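Local coordinates for 3-oxoacyl-[acyl-carrier-protein] synthase 3 (Micrococcus luteus NCTC 2665, PDB 4EWP) that probably catalyses the first condensation of bacterial fatty acid synthesis, joining an acetyl starter from acetyl-CoA to malonyl-ACP with loss of carbon dioxide, at residues A[27-30]-A[31-34]; A[191-194]-A[195-198]; A[315-318]-A[319-323]. One frame throughout, in Å; residues are numbered along the deposited sequence.

Interaction 1: A[27-30]-A[31-34]; sequences LVPN and EDLI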
loop_
_atom_site.group_PDB
_atom_site.type_symbol
_atom_site.label_atom_id
_atom_site.label_comp_id
_atom_site.label_asym_id
_atom_site.label_seq_id
_atom_site.Cartn_x
_atom_site.Cartn_y
_atom_site.Cartn_z
ATOM N N LEU A 27 16.508 6.890 23.122
ATOM C CA LEU A 27 15.282 7.343 23.753
ATOM C C LEU A 27 15.442 8.812 24.063
ATOM O O LEU A 27 16.096 9.172 25.036
ATOM C CB LEU A 27 15.015 6.566 25.042
ATOM C CG LEU A 27 14.833 5.055 24.866
ATOM C CD1 LEU A 27 14.276 4.450 26.153
ATOM C CD2 LEU A 27 13.928 4.714 23.675
ATOM N N VAL A 28 14.864 9.658 23.219
ATOM C CA VAL A 28 14.974 11.103 23.379
ATOM C C VAL A 28 14.019 11.619 24.453
ATOM O O VAL A 28 12.821 11.351 24.412
ATOM C CB VAL A 28 14.699 11.821 22.042
ATOM C CG1 VAL A 28 14.760 13.328 22.215
ATOM C CG2 VAL A 28 15.681 11.348 20.972
ATOM N N PRO A 29 14.556 12.350 25.443
ATOM C CA PRO A 29 13.700 12.917 26.493
ATOM C C PRO A 29 13.072 14.243 26.072
ATOM O O PRO A 29 13.579 14.929 25.180
ATOM C CB PRO A 29 14.678 13.153 27.644
ATOM C CG PRO A 29 15.968 13.438 26.964
ATOM C CD PRO A 29 15.985 12.547 25.732
ATOM N N ASN A 30 11.980 14.603 26.733
ATOM C CA ASN A 30 11.255 15.814 26.390
ATOM C C ASN A 30 12.141 17.040 26.252
ATOM O O ASN A 30 11.897 17.899 25.410
ATOM C CB ASN A 30 10.144 16.068 27.408
ATOM C CG ASN A 30 9.016 15.056 27.299
ATOM O OD1 ASN A 30 8.895 14.341 26.290
ATOM N ND2 ASN A 30 8.178 14.989 28.328
ATOM N N GLU A 31 13.177 17.111 27.077
ATOM C CA GLU A 31 13.975 18.327 27.222
ATOM C C GLU A 31 14.724 18.696 25.940
ATOM O O GLU A 31 15.021 19.867 25.694
ATOM C CB GLU A 31 14.960 18.172 28.386
ATOM C CG GLU A 31 15.548 19.485 28.898
ATOM C CD GLU A 31 14.701 20.159 29.983
ATOM O OE1 GLU A 31 13.678 19.574 30.412
ATOM O OE2 GLU A 31 15.072 21.277 30.409
ATOM N N ASP A 32 15.027 17.690 25.128
ATOM C CA ASP A 32 15.774 17.899 23.894
ATOM C C ASP A 32 14.906 18.581 22.843
ATOM O O ASP A 32 15.417 19.214 21.917
ATOM C CB ASP A 32 16.294 16.564 23.345
ATOM C CG ASP A 32 17.339 15.917 24.253
ATOM O OD1 ASP A 32 17.580 16.433 25.370
ATOM O OD2 ASP A 32 17.916 14.880 23.855
ATOM N N LEU A 33 13.592 18.461 22.996
ATOM C CA LEU A 33 12.659 18.933 21.976
ATOM C C LEU A 33 11.938 20.235 22.333
ATOM O O LEU A 33 11.412 20.919 21.451
ATOM C CB LEU A 33 11.613 17.856 21.692
ATOM C CG LEU A 33 12.167 16.509 21.251
ATOM C CD1 LEU A 33 11.034 15.527 20.919
ATOM C CD2 LEU A 33 13.084 16.710 20.057
ATOM N N ILE A 34 11.906 20.571 23.618
ATOM C CA ILE A 34 11.047 21.655 24.089
ATOM C C ILE A 34 11.430 23.052 23.593
ATOM O O ILE A 34 10.591 23.953 23.582
ATOM C CB ILE A 34 10.974 21.675 25.619
ATOM C CG1 ILE A 34 12.386 21.707 26.209
ATOM C CG2 ILE A 34 10.190 20.473 26.111
ATOM C CD1 ILE A 34 12.413 21.872 27.719
#
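The carboxylate of Asp32 sits against the ring of Pro29. Ring atoms CG and CD both lie over one face of that carboxylate. Pro29 CD comes within 3.6 Å of Asp32 OD2, and Pro29 CG lies 3.8 Å from Asp32 OD1. The contact is therefore a flat acid against two ring methylenes, not a hydrogen bond. Asp32 CG lies beside its own backbone N (chi1 -66°), which turns the acid back toward the preceding strand. Val28 joins from the same side of the carboxylate. Val28 CG1 reaches Asp32 CB at 3.8 Å and, more loosely, Leu33 CG at 4.2 Å. With chi1 of Val28 at 178°, that methyl is opposite the backbone N and turned to the helical turn.

The other flat group is the amide of the buried residue Asn30, which is gripped at both ends from outside 27-34. OD1 accepts from Arg53, while ND2 donates to the carbonyl of Ile50 and to Asp41. This should hold the amide firmly against rotation.

The backbone closes the turn with bonds three residues apart. Asp32 N donates to Pro29 O at 3.1 Å. Leu33 N donates to Asn30 O at 3.0 Å. In both, the donor stands well above the carbonyl plane. Ile34 N adds a weak bond to Asn30 O, and Ile34 CG2 packs 3.2 Å from that same oxygen.

Val28 also pairs through its backbone with Arg53, and Leu33 packs on Arg55 and Phe166. The side chain of Leu33 is about 11 Å from that of Asn306, a predicted active-site residue. The arrangement is a strand that passes directly into a short, weakly bonded helical turn: strand 27-29, half of a small antiparallel ribbon with 52-54, ends in helix 30-33 at the surface of this thiolase-like enzyme.

Interaction 2: A[191-194]-A[195-198]; sequences GSDG and ERWS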
loop_
_atom_site.group_PDB
_atom_site.type_symbol
_atom_site.label_atom_id
_atom_site.label_comp_id
_atom_site.label_asym_id
_atom_site.label_seq_id
_atom_site.Cartn_x
_atom_site.Cartn_y
_atom_site.Cartn_z
ATOM N N GLY A 191 -12.547 0.771 8.576
ATOM C CA GLY A 191 -13.234 1.747 7.747
ATOM C C GLY A 191 -12.429 2.999 7.503
ATOM O O GLY A 191 -11.251 3.088 7.867
ATOM N N SER A 192 -13.086 3.978 6.890
ATOM C CA SER A 192 -12.438 5.206 6.476
ATOM C C SER A 192 -13.449 6.339 6.533
ATOM O O SER A 192 -14.657 6.118 6.470
ATOM C CB SER A 192 -11.926 5.079 5.036
ATOM O OG SER A 192 -13.012 5.168 4.113
ATOM N N ASP A 193 -12.951 7.558 6.650
ATOM C CA ASP A 193 -13.785 8.721 6.378
ATOM C C ASP A 193 -12.948 9.764 5.684
ATOM O O ASP A 193 -12.351 10.631 6.327
ATOM C CB ASP A 193 -14.417 9.303 7.645
ATOM C CG ASP A 193 -15.322 10.493 7.340
ATOM O OD1 ASP A 193 -15.465 10.856 6.151
ATOM O OD2 ASP A 193 -15.886 11.071 8.287
ATOM N N GLY A 194 -12.891 9.662 4.361
ATOM C CA GLY A 194 -12.106 10.579 3.565
ATOM C C GLY A 194 -12.621 12.007 3.608
ATOM O O GLY A 194 -11.927 12.929 3.168
ATOM N N GLU A 195 -13.840 12.216 4.101
ATOM C CA GLU A 195 -14.317 13.590 4.214
ATOM C C GLU A 195 -13.369 14.355 5.129
ATOM O O GLU A 195 -13.255 15.577 5.041
ATOM C CB GLU A 195 -15.745 13.685 4.757
ATOM C CG GLU A 195 -16.171 15.140 4.950
ATOM C CD GLU A 195 -17.613 15.307 5.400
ATOM O OE1 GLU A 195 -18.506 14.637 4.841
ATOM O OE2 GLU A 195 -17.851 16.120 6.317
ATOM N N ARG A 196 -12.677 13.620 5.997
ATOM C CA ARG A 196 -11.829 14.248 6.995
ATOM C C ARG A 196 -10.369 13.988 6.690
ATOM O O ARG A 196 -9.534 13.918 7.600
ATOM C CB ARG A 196 -12.226 13.778 8.400
ATOM C CG ARG A 196 -13.692 14.117 8.724
ATOM C CD ARG A 196 -14.150 13.622 10.091
ATOM N NE ARG A 196 -13.375 14.253 11.158
ATOM C CZ ARG A 196 -13.846 14.539 12.368
ATOM N NH1 ARG A 196 -15.103 14.254 12.674
ATOM N NH2 ARG A 196 -13.058 15.115 13.269
ATOM N N TRP A 197 -10.071 13.865 5.395
ATOM C CA TRP A 197 -8.706 13.587 4.918
ATOM C C TRP A 197 -7.679 14.578 5.472
ATOM O O TRP A 197 -6.547 14.206 5.774
ATOM C CB TRP A 197 -8.693 13.596 3.382
ATOM C CG TRP A 197 -7.474 13.022 2.686
ATOM C CD1 TRP A 197 -7.232 11.702 2.396
ATOM C CD2 TRP A 197 -6.379 13.761 2.105
ATOM N NE1 TRP A 197 -6.041 11.574 1.709
ATOM C CE2 TRP A 197 -5.503 12.820 1.514
ATOM C CE3 TRP A 197 -6.046 15.116 2.048
ATOM C CZ2 TRP A 197 -4.318 13.199 0.886
ATOM C CZ3 TRP A 197 -4.867 15.489 1.414
ATOM C CH2 TRP A 197 -4.019 14.533 0.844
ATOM N N SER A 198 -8.085 15.830 5.657
ATOM C CA SER A 198 -7.123 16.858 6.023
ATOM C C SER A 198 -6.871 16.969 7.527
ATOM O O SER A 198 -6.024 17.761 7.950
ATOM C CB SER A 198 -7.538 18.223 5.462
ATOM O OG SER A 198 -8.565 18.794 6.259
HETATM O O HOH W 1 -17.834 11.357 5.046
#
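Asp193 reaches forward to Glu195 and Arg196, and its carboxylate carries most of the side-chain contact. From CB the chain steps to CG, which is anti to the backbone N (chi1 -178°). Asp193 CG makes only loose contact, 4.0 Å from Glu195 N. The two oxygens then part company. Asp193 OD1 accepts from Glu195 N at 2.9 Å. The bond is bent, at 137°, and the donor sits above the carboxylate plane. Asp193 OD1 also packs 3.2 Å from Glu195 CB. A water donates to Asp193 OD1 at 2.7 Å and more weakly to Glu195 OE1, so it lies between two acids that would probably repel each other. Asp193 OD2 rests on the aliphatic part of Arg196, 3.6 Å from Arg196 CD. The charged ends of that pair do not meet.

The bond from the side chain of Asp193 to the N two residues on makes an Asx turn. It starts the loop where strand 189-192 ends. Next in the turn, Trp197 N donates to Gly194 O at 3.0 Å, from well above the carbonyl plane. The indole of Trp197 is taken up by the second subunit. There NE1 donates to the carbonyl of Ser100 of the second subunit, and the ring meets His96 of that subunit edge-to-face.

Interaction 3: A[315-318]-A[319-323]; sequences AMHR and LLEEN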
loop_
_atom_site.group_PDB
_atom_site.type_symbol
_atom_site.label_atom_id
_atom_site.label_comp_id
_atom_site.label_asym_id
_atom_site.label_seq_id
_atom_site.Cartn_x
_atom_site.Cartn_y
_atom_site.Cartn_z
ATOM N N ALA A 315 3.566 -2.535 21.438
ATOM C CA ALA A 315 2.940 -2.545 22.763
ATOM C C ALA A 315 2.551 -3.965 23.147
ATOM O O ALA A 315 2.655 -4.356 24.308
ATOM C CB ALA A 315 1.720 -1.645 22.785
ATOM N N MET A 316 2.100 -4.740 22.164
ATOM C CA MET A 316 1.737 -6.134 22.403
ATOM C C MET A 316 2.969 -6.901 22.855
ATOM O O MET A 316 2.919 -7.699 23.806
ATOM C CB MET A 316 1.194 -6.774 21.127
ATOM C CG MET A 316 0.751 -8.205 21.328
ATOM S SD MET A 316 0.413 -9.013 19.764
ATOM C CE MET A 316 -0.980 -8.044 19.180
ATOM N N HIS A 317 4.075 -6.646 22.158
ATOM C CA HIS A 317 5.351 -7.267 22.479
ATOM C C HIS A 317 5.768 -6.950 23.915
ATOM O O HIS A 317 6.209 -7.835 24.655
ATOM C CB HIS A 317 6.416 -6.808 21.490
ATOM C CG HIS A 317 7.757 -7.450 21.682
ATOM N ND1 HIS A 317 8.674 -6.999 22.609
ATOM C CD2 HIS A 317 8.358 -8.476 21.026
ATOM C CE1 HIS A 317 9.769 -7.738 22.538
ATOM N NE2 HIS A 317 9.607 -8.635 21.577
ATOM N N ARG A 318 5.622 -5.693 24.315
ATOM C CA ARG A 318 5.977 -5.306 25.669
ATOM C C ARG A 318 5.029 -5.922 26.692
ATOM O O ARG A 318 5.454 -6.321 27.766
ATOM C CB ARG A 318 6.004 -3.787 25.826
ATOM C CG ARG A 318 6.342 -3.332 27.244
ATOM C CD ARG A 318 6.444 -1.825 27.319
ATOM N NE ARG A 318 6.804 -1.362 28.658
ATOM C CZ ARG A 318 7.022 -0.089 28.978
ATOM N NH1 ARG A 318 6.925 0.854 28.053
ATOM N NH2 ARG A 318 7.335 0.240 30.225
ATOM N N LEU A 319 3.746 -6.002 26.358
ATOM C CA LEU A 319 2.774 -6.603 27.260
ATOM C C LEU A 319 3.154 -8.040 27.592
ATOM O O LEU A 319 3.061 -8.472 28.747
ATOM C CB LEU A 319 1.384 -6.570 26.627
ATOM C CG LEU A 319 0.310 -5.905 27.476
ATOM C CD1 LEU A 319 0.867 -4.633 28.097
ATOM C CD2 LEU A 319 -0.934 -5.607 26.658
ATOM N N LEU A 320 3.583 -8.784 26.573
ATOM C CA LEU A 320 3.881 -10.205 26.736
ATOM C C LEU A 320 5.178 -10.442 27.492
ATOM O O LEU A 320 5.284 -11.394 28.264
ATOM C CB LEU A 320 3.915 -10.908 25.387
ATOM C CG LEU A 320 2.507 -11.036 24.808
ATOM C CD1 LEU A 320 2.514 -11.296 23.303
ATOM C CD2 LEU A 320 1.701 -12.089 25.577
ATOM N N GLU A 321 6.169 -9.587 27.277
ATOM C CA GLU A 321 7.382 -9.710 28.058
ATOM C C GLU A 321 7.082 -9.461 29.531
ATOM O O GLU A 321 7.477 -10.248 30.386
ATOM C CB GLU A 321 8.468 -8.771 27.549
ATOM C CG GLU A 321 9.342 -9.395 26.479
ATOM C CD GLU A 321 10.656 -8.663 26.322
ATOM O OE1 GLU A 321 10.839 -7.629 27.003
ATOM O OE2 GLU A 321 11.501 -9.123 25.521
ATOM N N GLU A 322 6.354 -8.386 29.824
ATOM C CA GLU A 322 6.075 -8.012 31.206
ATOM C C GLU A 322 5.069 -8.948 31.905
ATOM O O GLU A 322 5.114 -9.108 33.129
ATOM C CB GLU A 322 5.632 -6.550 31.286
ATOM C CG GLU A 322 6.771 -5.565 31.047
ATOM C CD GLU A 322 6.307 -4.118 30.908
ATOM O OE1 GLU A 322 5.098 -3.839 31.081
ATOM O OE2 GLU A 322 7.162 -3.255 30.620
ATOM N N ASN A 323 4.175 -9.561 31.127
ATOM C CA ASN A 323 3.196 -10.523 31.651
ATOM C C ASN A 323 3.043 -11.759 30.736
ATOM O O ASN A 323 2.045 -11.889 30.013
ATOM C CB ASN A 323 1.810 -9.875 31.863
ATOM C CG ASN A 323 1.874 -8.368 32.164
ATOM O OD1 ASN A 323 2.201 -7.551 31.289
ATOM N ND2 ASN A 323 1.508 -7.993 33.391
#
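From Ala315 to Glu322 the backbone is regular alpha-helix, with four successive bonds from the N of one residue to the O four before it; the shortest runs from Leu319 N to Ala315 O, at 2.8 Å.

Arg318 and Glu322 are one turn apart and form a salt bridge. Arg318 NE donates to Glu322 OE2 at 2.7 Å. The bond is almost straight, at 176°. The oxygen lies in the guanidinium plane, at its edge. The carboxylate stands nearly square to that plane (87°), and Arg318 NE meets Glu322 OE2 from above the carboxylate plane. Arg318 is fully extended, and Arg318 CG also packs 3.5 Å from Glu322 OE2. NH1 is engaged by Asp300 and Asp303, so the guanidinium is gripped from more than one direction. Replacing Arg318 with an alanine would probably leave the Glu322 carboxylate free to turn and the charges of Asp300 and Asp303 without this partner.

His317 and Glu321 meet more loosely. His317 CE1 lies 3.7 Å from Glu321 OE2, with ring and carboxylate planes 46° apart. The main polar partner of the imidazole is Glu72, whose OE2 is hydrogen-bonded to His317 NE2. Met316 and Leu320 lie side by side and point the same way, Met316 CG 4.1 Å from Leu320 CD1. Leu320 CG also rests 3.5 Å from Met316 O.

The surroundings differ from face to face. Ala315, Met316 and Leu319 pack on strand 269-274. His317 and Leu320 touch strand 13-22, which belongs to the other large sheet. His317 and Glu321 reach Arg76 of helix 62-76. Helix 311-322 thus contacts both large sheets, consistent with the central helical layer of the thiolase fold.

All three are local contacts along a continuous chain, and none touches another. Interactions 1 and 2 lie at the surface, while interaction 3 is partly buried. Each holds a different element: a strand running into a short helical turn, the loop after strand 189-192, and the last turns of a regular helix. Their acids are used differently. In interaction 1 the acid lies on a proline ring, in interaction 2 it takes a backbone N-H and a water, and in interaction 3 it pairs with an arginine. Of the three, interaction 2 alone meets the second subunit. Interactions 2 and 3 sit on opposite sides of the chain centre, centres about 32 Å apart.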